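Local coordinates for Slr1438 protein (Synechocystis sp., PDB 3K25) that is of uncertain function but, as a member of the aldose 1-epimerase family, probably binds carbohydrate and may act as a sugar isomerase, at residues Phe126-Phe134 against Gln147-Pro158; Lys172-Pro180 against Leu240-Leu251. All coordinates share one frame; numbering follows the deposited sequence.

Contact 1. Residues Phe126-Phe134 against Gln147-Pro158; sequences FPFAFELVF and QRIANLGDQRMP
Phe-130 to Phe-134 and Gln-147 to Asn-151 run antiparallel, their axes 4.6 Å apart at closest approach and 162° apart in direction, as the two arms of a beta hairpin. Glu-131 and Ala-150 form a hydrogen-bonded pair, with Glu-131 N to Ala-150 O at 2.9 Å and Ala-150 N to Glu-131 O at 2.8 Å. A further bond, Leu-152 N to Ala-129 O at 2.7 Å, carries the pairing past the strand ends. There Asn-151 OD1 accepts Gly-153 N in an Asx turn, while its ND2 reaches Gln-155 O and, outside these segments, Val-272 O. After the turn the chain comes back against Phe-126 and Phe-128, which precede strand 130-134. Pro-158 CD lies over one face of the Phe-128 ring, 3.7 Å from its centroid, a CH-pi contact. Met-157, a selenomethionine, runs obliquely past Phe-128 and places SE 3.5 Å from Phe-130 CB. On the face bearing Glu-131 and Ala-150, Leu-152 CD1 packs against the Glu-131 side chain, whose OE2 makes a salt bridge with Arg-115. At the other end Gln-147 is folded about its CB-CG bond (chi2 82°), which turns its amide away to give OE1 a hydrogen bond with Tyr-237 OH. Gln-147 CG sits above the centre of the Phe-134 ring, 3.6 Å from the centroid and 10° off the ring normal.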
loop_
_atom_site.group_PDB
_atom_site.type_symbol
_atom_site.label_atom_id
_atom_site.label_comp_id
_atom_site.label_asym_id
_atom_site.label_seq_id
_atom_site.Cartn_x
_atom_site.Cartn_y
_atom_site.Cartn_z
ATOM N N PHE A 126 -9.530 16.048 -7.766
ATOM C CA PHE A 126 -9.463 14.994 -8.767
ATOM C C PHE A 126 -10.871 14.893 -9.362
ATOM O O PHE A 126 -11.711 14.142 -8.862
ATOM C CB PHE A 126 -9.074 13.691 -8.061
ATOM C CG PHE A 126 -8.792 12.548 -8.988
ATOM C CD1 PHE A 126 -7.734 12.617 -9.899
ATOM C CD2 PHE A 126 -9.581 11.392 -8.943
ATOM C CE1 PHE A 126 -7.465 11.538 -10.764
ATOM C CE2 PHE A 126 -9.322 10.312 -9.800
ATOM C CZ PHE A 126 -8.263 10.384 -10.713
ATOM N N PRO A 127 -11.136 15.645 -10.451
ATOM C CA PRO A 127 -12.421 15.706 -11.158
ATOM C C PRO A 127 -12.913 14.439 -11.852
ATOM O O PRO A 127 -13.253 14.479 -13.033
ATOM C CB PRO A 127 -12.200 16.842 -12.149
ATOM C CG PRO A 127 -10.781 16.622 -12.551
ATOM C CD PRO A 127 -10.100 16.373 -11.219
ATOM N N PHE A 128 -12.957 13.321 -11.136
ATOM C CA PHE A 128 -13.441 12.077 -11.732
ATOM C C PHE A 128 -14.318 11.319 -10.745
ATOM O O PHE A 128 -13.954 11.145 -9.582
ATOM C CB PHE A 128 -12.267 11.210 -12.180
ATOM C CG PHE A 128 -11.365 11.889 -13.164
ATOM C CD1 PHE A 128 -11.677 11.902 -14.519
ATOM C CD2 PHE A 128 -10.210 12.533 -12.732
ATOM C CE1 PHE A 128 -10.854 12.543 -15.440
ATOM C CE2 PHE A 128 -9.376 13.179 -13.641
ATOM C CZ PHE A 128 -9.700 13.184 -15.006
ATOM N N ALA A 129 -15.474 10.874 -11.221
ATOM C CA ALA A 129 -16.433 10.148 -10.392
ATOM C C ALA A 129 -15.995 8.709 -10.135
ATOM O O ALA A 129 -16.642 7.755 -10.596
ATOM C CB ALA A 129 -17.803 10.162 -11.070
ATOM N N PHE A 130 -14.918 8.553 -9.373
ATOM C CA PHE A 130 -14.384 7.228 -9.079
ATOM C C PHE A 130 -15.125 6.465 -7.988
ATOM O O PHE A 130 -15.781 7.046 -7.122
ATOM C CB PHE A 130 -12.902 7.338 -8.676
ATOM C CG PHE A 130 -12.690 7.740 -7.240
ATOM C CD1 PHE A 130 -12.732 6.782 -6.224
ATOM C CD2 PHE A 130 -12.516 9.076 -6.899
ATOM C CE1 PHE A 130 -12.611 7.150 -4.884
ATOM C CE2 PHE A 130 -12.390 9.469 -5.569
ATOM C CZ PHE A 130 -12.439 8.504 -4.550
ATOM N N GLU A 131 -15.001 5.148 -8.040
ATOM C CA GLU A 131 -15.577 4.278 -7.025
ATOM C C GLU A 131 -14.668 3.059 -6.893
ATOM O O GLU A 131 -14.430 2.338 -7.861
ATOM C CB GLU A 131 -17.007 3.835 -7.360
ATOM C CG GLU A 131 -17.666 3.168 -6.146
ATOM C CD GLU A 131 -19.175 3.023 -6.257
ATOM O OE1 GLU A 131 -19.621 2.186 -7.061
ATOM O OE2 GLU A 131 -19.911 3.745 -5.538
ATOM N N LEU A 132 -14.154 2.848 -5.690
ATOM C CA LEU A 132 -13.264 1.731 -5.429
ATOM C C LEU A 132 -13.870 0.748 -4.448
ATOM O O LEU A 132 -14.418 1.154 -3.426
ATOM C CB LEU A 132 -11.944 2.240 -4.835
ATOM C CG LEU A 132 -10.815 2.815 -5.687
ATOM C CD1 LEU A 132 -11.346 3.659 -6.825
ATOM C CD2 LEU A 132 -9.911 3.635 -4.763
ATOM N N VAL A 133 -13.784 -0.537 -4.770
ATOM C CA VAL A 133 -14.252 -1.578 -3.866
ATOM C C VAL A 133 -13.078 -2.542 -3.765
ATOM O O VAL A 133 -12.675 -3.157 -4.754
ATOM C CB VAL A 133 -15.503 -2.346 -4.385
ATOM C CG1 VAL A 133 -16.728 -1.434 -4.407
ATOM C CG2 VAL A 133 -15.235 -2.898 -5.754
ATOM N N PHE A 134 -12.499 -2.638 -2.574
ATOM C CA PHE A 134 -11.366 -3.523 -2.358
ATOM C C PHE A 134 -11.840 -4.682 -1.518
ATOM O O PHE A 134 -12.671 -4.518 -0.616
ATOM C CB PHE A 134 -10.221 -2.803 -1.620
ATOM C CG PHE A 134 -9.459 -1.802 -2.466
ATOM C CD1 PHE A 134 -9.971 -1.344 -3.688
ATOM C CD2 PHE A 134 -8.247 -1.278 -2.011
ATOM C CE1 PHE A 134 -9.287 -0.380 -4.433
ATOM C CE2 PHE A 134 -7.554 -0.313 -2.751
ATOM C CZ PHE A 134 -8.071 0.139 -3.960
ATOM N N GLN A 147 -8.896 -5.365 -6.125
ATOM C CA GLN A 147 -9.426 -4.041 -6.367
ATOM C C GLN A 147 -10.228 -3.954 -7.642
ATOM O O GLN A 147 -9.948 -4.651 -8.614
ATOM C CB GLN A 147 -8.287 -3.010 -6.471
ATOM C CG GLN A 147 -7.136 -3.160 -5.475
ATOM C CD GLN A 147 -6.115 -4.198 -5.923
ATOM O OE1 GLN A 147 -5.696 -4.203 -7.077
ATOM N NE2 GLN A 147 -5.702 -5.073 -5.007
ATOM N N ARG A 148 -11.239 -3.092 -7.610
ATOM C CA ARG A 148 -12.051 -2.793 -8.775
ATOM C C ARG A 148 -12.029 -1.267 -8.772
ATOM O O ARG A 148 -12.490 -0.631 -7.827
ATOM C CB ARG A 148 -13.490 -3.302 -8.648
ATOM C CG ARG A 148 -14.299 -3.088 -9.932
ATOM C CD ARG A 148 -15.732 -3.613 -9.845
ATOM N NE ARG A 148 -16.461 -3.038 -8.714
ATOM C CZ ARG A 148 -17.765 -3.179 -8.493
ATOM N NH1 ARG A 148 -18.513 -3.880 -9.333
ATOM N NH2 ARG A 148 -18.324 -2.624 -7.423
ATOM N N ILE A 149 -11.429 -0.688 -9.800
ATOM C CA ILE A 149 -11.351 0.758 -9.912
ATOM C C ILE A 149 -12.432 1.128 -10.919
ATOM O O ILE A 149 -12.374 0.740 -12.089
ATOM C CB ILE A 149 -9.953 1.215 -10.424
ATOM C CG1 ILE A 149 -8.852 0.662 -9.512
ATOM C CG2 ILE A 149 -9.854 2.734 -10.418
ATOM C CD1 ILE A 149 -8.607 -0.822 -9.643
ATOM N N ALA A 150 -13.439 1.861 -10.465
ATOM C CA ALA A 150 -14.511 2.225 -11.370
ATOM C C ALA A 150 -14.598 3.710 -11.650
ATOM O O ALA A 150 -14.273 4.550 -10.811
ATOM C CB ALA A 150 -15.858 1.716 -10.832
ATOM N N ASN A 151 -15.022 4.015 -12.866
ATOM C CA ASN A 151 -15.227 5.387 -13.278
ATOM C C ASN A 151 -16.733 5.505 -13.537
ATOM O O ASN A 151 -17.254 4.969 -14.511
ATOM C CB ASN A 151 -14.425 5.693 -14.536
ATOM C CG ASN A 151 -14.737 7.050 -15.086
ATOM O OD1 ASN A 151 -15.321 7.890 -14.391
ATOM N ND2 ASN A 151 -14.348 7.292 -16.335
ATOM N N LEU A 152 -17.428 6.184 -12.633
ATOM C CA LEU A 152 -18.869 6.345 -12.747
ATOM C C LEU A 152 -19.215 7.708 -13.326
ATOM O O LEU A 152 -20.313 8.230 -13.127
ATOM C CB LEU A 152 -19.521 6.156 -11.371
ATOM C CG LEU A 152 -19.220 4.796 -10.710
ATOM C CD1 LEU A 152 -20.024 4.633 -9.421
ATOM C CD2 LEU A 152 -19.562 3.689 -11.672
ATOM N N GLY A 153 -18.255 8.262 -14.059
ATOM C CA GLY A 153 -18.426 9.556 -14.696
ATOM C C GLY A 153 -18.490 9.455 -16.212
ATOM O O GLY A 153 -18.446 8.356 -16.767
ATOM N N ASP A 154 -18.558 10.600 -16.886
ATOM C CA ASP A 154 -18.670 10.629 -18.343
ATOM C C ASP A 154 -17.383 10.770 -19.167
ATOM O O ASP A 154 -17.442 10.859 -20.388
ATOM C CB ASP A 154 -19.665 11.725 -18.749
ATOM C CG ASP A 154 -19.182 13.117 -18.391
ATOM O OD1 ASP A 154 -18.607 13.293 -17.294
ATOM O OD2 ASP A 154 -19.386 14.042 -19.205
ATOM N N GLN A 155 -16.220 10.795 -18.536
ATOM C CA GLN A 155 -15.003 10.894 -19.326
ATOM C C GLN A 155 -13.877 10.062 -18.745
ATOM O O GLN A 155 -13.866 9.773 -17.550
ATOM C CB GLN A 155 -14.570 12.351 -19.476
ATOM C CG GLN A 155 -14.462 13.122 -18.185
ATOM C CD GLN A 155 -13.856 14.495 -18.403
ATOM O OE1 GLN A 155 -14.279 15.236 -19.292
ATOM N NE2 GLN A 155 -12.861 14.845 -17.590
ATOM N N ARG A 156 -12.940 9.661 -19.602
ATOM C CA ARG A 156 -11.794 8.851 -19.194
ATOM C C ARG A 156 -11.191 9.336 -17.881
ATOM O O ARG A 156 -11.120 10.540 -17.615
ATOM C CB ARG A 156 -10.706 8.883 -20.259
ATOM C CG ARG A 156 -11.195 8.633 -21.651
ATOM C CD ARG A 156 -10.022 8.532 -22.581
ATOM N NE ARG A 156 -9.262 7.307 -22.352
ATOM C CZ ARG A 156 -7.948 7.266 -22.160
ATOM N NH1 ARG A 156 -7.239 8.387 -22.157
ATOM N NH2 ARG A 156 -7.335 6.100 -22.000
HETATM N N MSE A 157 -10.740 8.388 -17.068
HETATM C CA MSE A 157 -10.162 8.720 -15.779
HETATM C C MSE A 157 -8.734 8.213 -15.672
HETATM O O MSE A 157 -8.482 7.010 -15.702
HETATM C CB MSE A 157 -11.013 8.114 -14.664
HETATM C CG MSE A 157 -10.495 8.376 -13.267
HETATM SE SE MSE A 157 -11.566 7.468 -11.927
HETATM C CE MSE A 157 -10.885 5.668 -12.208
ATOM N N PRO A 158 -7.770 9.133 -15.577
ATOM C CA PRO A 158 -6.392 8.674 -15.466
ATOM C C PRO A 158 -6.169 8.430 -13.984
ATOM O O PRO A 158 -6.828 9.056 -13.157
ATOM C CB PRO A 158 -5.604 9.864 -15.994
ATOM C CG PRO A 158 -6.387 11.017 -15.482
ATOM C CD PRO A 158 -7.829 10.600 -15.717
#

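Contact 2. Residues Lys172-Pro180 against Leu240-Leu251; sequences KLGITLAIP and LVLWTVAGKDYL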
loop_
_atom_site.group_PDB
_atom_site.type_symbol
_atom_site.label_atom_id
_atom_site.label_comp_id
_atom_site.label_asym_id
_atom_site.label_seq_id
_atom_site.Cartn_x
_atom_site.Cartn_y
_atom_site.Cartn_z
ATOM N N LYS A 172 18.263 -6.322 9.361
ATOM C CA LYS A 172 18.310 -6.028 7.932
ATOM C C LYS A 172 19.525 -6.580 7.184
ATOM O O LYS A 172 19.442 -6.898 5.994
ATOM C CB LYS A 172 18.226 -4.517 7.724
ATOM C CG LYS A 172 16.974 -3.885 8.330
ATOM C CD LYS A 172 16.965 -2.378 8.117
ATOM C CE LYS A 172 15.740 -1.723 8.739
ATOM N NZ LYS A 172 15.789 -0.238 8.572
ATOM N N LEU A 173 20.648 -6.699 7.881
ATOM C CA LEU A 173 21.875 -7.196 7.272
ATOM C C LEU A 173 21.710 -8.559 6.600
ATOM O O LEU A 173 22.162 -8.758 5.477
ATOM C CB LEU A 173 22.981 -7.273 8.327
ATOM C CG LEU A 173 24.396 -7.484 7.787
ATOM C CD1 LEU A 173 24.757 -6.334 6.858
ATOM C CD2 LEU A 173 25.378 -7.568 8.939
ATOM N N GLY A 174 21.061 -9.493 7.284
ATOM C CA GLY A 174 20.887 -10.820 6.717
ATOM C C GLY A 174 19.805 -10.954 5.662
ATOM O O GLY A 174 19.586 -12.042 5.118
ATOM N N ILE A 175 19.134 -9.850 5.358
ATOM C CA ILE A 175 18.054 -9.857 4.376
ATOM C C ILE A 175 18.496 -10.227 2.959
ATOM O O ILE A 175 19.382 -9.594 2.379
ATOM C CB ILE A 175 17.339 -8.475 4.318
ATOM C CG1 ILE A 175 16.716 -8.151 5.675
ATOM C CG2 ILE A 175 16.247 -8.485 3.250
ATOM C CD1 ILE A 175 15.670 -9.164 6.136
ATOM N N THR A 176 17.863 -11.260 2.413
ATOM C CA THR A 176 18.129 -11.713 1.053
ATOM C C THR A 176 17.050 -11.071 0.173
ATOM O O THR A 176 15.859 -11.208 0.460
ATOM C CB THR A 176 18.011 -13.252 0.949
ATOM O OG1 THR A 176 19.079 -13.867 1.677
ATOM C CG2 THR A 176 18.062 -13.700 -0.500
ATOM N N LEU A 177 17.459 -10.360 -0.877
ATOM C CA LEU A 177 16.503 -9.709 -1.775
ATOM C C LEU A 177 16.323 -10.415 -3.120
ATOM O O LEU A 177 17.165 -11.197 -3.555
ATOM C CB LEU A 177 16.899 -8.249 -2.026
ATOM C CG LEU A 177 16.526 -7.249 -0.928
ATOM C CD1 LEU A 177 16.793 -5.820 -1.410
ATOM C CD2 LEU A 177 15.053 -7.421 -0.572
ATOM N N ALA A 178 15.207 -10.118 -3.775
ATOM C CA ALA A 178 14.890 -10.714 -5.058
ATOM C C ALA A 178 13.933 -9.797 -5.802
ATOM O O ALA A 178 12.729 -10.055 -5.883
ATOM C CB ALA A 178 14.263 -12.089 -4.857
ATOM N N ILE A 179 14.493 -8.718 -6.331
ATOM C CA ILE A 179 13.742 -7.733 -7.092
ATOM C C ILE A 179 14.091 -7.946 -8.569
ATOM O O ILE A 179 15.260 -7.955 -8.935
ATOM C CB ILE A 179 14.145 -6.330 -6.648
ATOM C CG1 ILE A 179 13.995 -6.231 -5.123
ATOM C CG2 ILE A 179 13.311 -5.290 -7.381
ATOM C CD1 ILE A 179 14.606 -4.977 -4.504
ATOM N N PRO A 180 13.075 -8.125 -9.430
ATOM C CA PRO A 180 13.237 -8.351 -10.874
ATOM C C PRO A 180 13.494 -7.107 -11.714
ATOM O O PRO A 180 12.676 -6.720 -12.548
ATOM C CB PRO A 180 11.938 -9.038 -11.254
ATOM C CG PRO A 180 10.947 -8.297 -10.390
ATOM C CD PRO A 180 11.652 -8.185 -9.045
ATOM N N LEU A 240 8.086 -1.155 -8.766
ATOM C CA LEU A 240 8.362 -1.691 -7.449
ATOM C C LEU A 240 9.175 -0.680 -6.655
ATOM O O LEU A 240 10.243 -0.239 -7.097
ATOM C CB LEU A 240 9.130 -2.994 -7.586
ATOM C CG LEU A 240 8.642 -4.205 -6.793
ATOM C CD1 LEU A 240 7.151 -4.119 -6.447
ATOM C CD2 LEU A 240 8.932 -5.438 -7.654
ATOM N N VAL A 241 8.657 -0.306 -5.484
ATOM C CA VAL A 241 9.326 0.663 -4.626
ATOM C C VAL A 241 9.845 0.019 -3.336
ATOM O O VAL A 241 9.199 -0.865 -2.765
ATOM C CB VAL A 241 8.364 1.832 -4.262
ATOM C CG1 VAL A 241 8.990 2.717 -3.184
ATOM C CG2 VAL A 241 8.046 2.661 -5.509
ATOM N N LEU A 242 11.019 0.456 -2.886
ATOM C CA LEU A 242 11.597 -0.075 -1.656
ATOM C C LEU A 242 11.940 1.067 -0.701
ATOM O O LEU A 242 12.756 1.918 -1.020
ATOM C CB LEU A 242 12.830 -0.906 -1.979
ATOM C CG LEU A 242 13.341 -1.684 -0.772
ATOM C CD1 LEU A 242 13.857 -3.044 -1.216
ATOM C CD2 LEU A 242 14.411 -0.863 -0.060
ATOM N N TRP A 243 11.300 1.074 0.468
ATOM C CA TRP A 243 11.466 2.115 1.491
ATOM C C TRP A 243 11.996 1.506 2.787
ATOM O O TRP A 243 11.549 0.442 3.217
ATOM C CB TRP A 243 10.099 2.769 1.733
ATOM C CG TRP A 243 9.951 3.806 2.859
ATOM C CD1 TRP A 243 8.855 3.964 3.691
ATOM C CD2 TRP A 243 10.830 4.891 3.166
ATOM N NE1 TRP A 243 9.003 5.080 4.478
ATOM C CE2 TRP A 243 10.203 5.668 4.179
ATOM C CE3 TRP A 243 12.078 5.291 2.685
ATOM C CZ2 TRP A 243 10.787 6.815 4.709
ATOM C CZ3 TRP A 243 12.657 6.434 3.214
ATOM C CH2 TRP A 243 12.009 7.182 4.217
ATOM N N THR A 244 12.951 2.181 3.411
ATOM C CA THR A 244 13.520 1.703 4.664
ATOM C C THR A 244 14.452 2.751 5.252
ATOM O O THR A 244 15.124 3.474 4.518
ATOM C CB THR A 244 14.292 0.377 4.464
ATOM O OG1 THR A 244 14.914 -0.005 5.698
ATOM C CG2 THR A 244 15.353 0.528 3.392
ATOM N N VAL A 245 14.474 2.849 6.576
ATOM C CA VAL A 245 15.333 3.822 7.242
ATOM C C VAL A 245 16.022 3.244 8.472
ATOM O O VAL A 245 15.495 2.349 9.147
ATOM C CB VAL A 245 14.543 5.085 7.688
ATOM C CG1 VAL A 245 13.783 5.672 6.511
ATOM C CG2 VAL A 245 13.603 4.738 8.826
ATOM N N ALA A 246 17.212 3.768 8.753
ATOM C CA ALA A 246 17.990 3.335 9.903
ATOM C C ALA A 246 17.145 3.494 11.168
ATOM O O ALA A 246 16.526 4.541 11.379
ATOM C CB ALA A 246 19.266 4.174 10.008
ATOM N N GLY A 247 17.108 2.455 11.997
ATOM C CA GLY A 247 16.335 2.528 13.224
ATOM C C GLY A 247 14.988 1.825 13.170
ATOM O O GLY A 247 14.822 0.757 13.763
ATOM N N LYS A 248 14.023 2.417 12.470
ATOM C CA LYS A 248 12.693 1.825 12.358
ATOM C C LYS A 248 12.783 0.440 11.710
ATOM O O LYS A 248 13.354 0.279 10.636
ATOM C CB LYS A 248 11.783 2.763 11.565
ATOM C CG LYS A 248 11.843 4.207 12.085
ATOM C CD LYS A 248 10.653 5.075 11.648
ATOM C CE LYS A 248 9.372 4.743 12.433
ATOM N NZ LYS A 248 8.204 5.618 12.078
ATOM N N ASP A 249 12.214 -0.557 12.380
ATOM C CA ASP A 249 12.273 -1.936 11.907
ATOM C C ASP A 249 11.235 -2.391 10.878
ATOM O O ASP A 249 10.372 -3.228 11.168
ATOM C CB ASP A 249 12.248 -2.892 13.111
ATOM C CG ASP A 249 13.467 -2.733 14.012
ATOM O OD1 ASP A 249 14.604 -2.855 13.505
ATOM O OD2 ASP A 249 13.290 -2.490 15.225
ATOM N N TYR A 250 11.343 -1.859 9.664
ATOM C CA TYR A 250 10.433 -2.230 8.587
ATOM C C TYR A 250 11.086 -2.102 7.217
ATOM O O TYR A 250 11.985 -1.284 7.009
ATOM C CB TYR A 250 9.165 -1.364 8.621
ATOM C CG TYR A 250 9.359 0.114 8.315
ATOM C CD1 TYR A 250 9.342 1.066 9.335
ATOM C CD2 TYR A 250 9.509 0.561 6.999
ATOM C CE1 TYR A 250 9.462 2.428 9.052
ATOM C CE2 TYR A 250 9.632 1.923 6.704
ATOM C CZ TYR A 250 9.602 2.850 7.737
ATOM O OH TYR A 250 9.673 4.195 7.452
ATOM N N LEU A 251 10.625 -2.919 6.282
ATOM C CA LEU A 251 11.135 -2.882 4.922
ATOM C C LEU A 251 9.929 -2.880 3.991
ATOM O O LEU A 251 9.151 -3.829 3.967
ATOM C CB LEU A 251 12.013 -4.103 4.638
ATOM C CG LEU A 251 12.587 -4.220 3.224
ATOM C CD1 LEU A 251 13.455 -3.019 2.919
ATOM C CD2 LEU A 251 13.391 -5.498 3.105
#
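Lys-172 lays its extended side chain alongside Thr-244, sliding past it in the opposite direction, and buries its ammonium group at the turn that joins strand 239-245 to strand 250-256. NZ donates to Thr-244 OG1 at 3.0 Å and to Lys-248 O at 3.2 Å; at this second acceptor the C=O...NZ angle is 158°, so NZ sits nearly in line with the carbonyl bond. Val-245 O also lies 2.7 Å from NZ, and oxygens from three residues of the hairpin gather on one side of it. Thr-244 has its OG1 opposite the backbone N (chi1 176°), and the same hydroxyl makes a weak bond to Tyr-250 O within the hairpin.

Beyond this polar end the contact is aliphatic. Ile-175 CG2 meets Leu-251 CD2 at 4.1 Å. Leu-177 and Leu-242 reach toward each other tip to tip, with their CD1 atoms 4.0 Å apart. Ile-179 crosses Leu-242 at about a right angle, its CD1 3.9 Å from Leu-242 CD1. Pro-180 CD then meets Leu-240 CD2, again nearly at right angles. The backbones stay well apart: the matched CA atoms of Ile-179 and Leu-240 are 8.1 Å from each other, too far for strand pairing. Strand 176-178 instead pairs with strand 217-222, whereas strand 239-245 pairs with strands 205-210 and 250-256. Ile-175, Leu-177 and Ile-179, every second residue along strand 176-178 and its flanks, thus face the side chains of the other sheet, the packing of a beta-sandwich such as that of the galactose mutarotase-like fold.

From the N terminus, contact 1 comes first and pairs the open end of the long hairpin of strands 130-139 and 142-151, then follows the chain around its turn into strand 157-168. Only after it is complete does contact 2 open, at residues 172-180, and it spans 59 intervening residues before closing at 240-251. The two are therefore in series, neither nested nor crossed. Their centres lie 33 Å apart on opposite sides of the chain's centre, and their nearest atoms are about 13 Å apart. Two sheets connect them: one contains both the hairpin and, as an outermost strand several places away, strand 176-178, and the other places strand 157-168 beside strand 250-256.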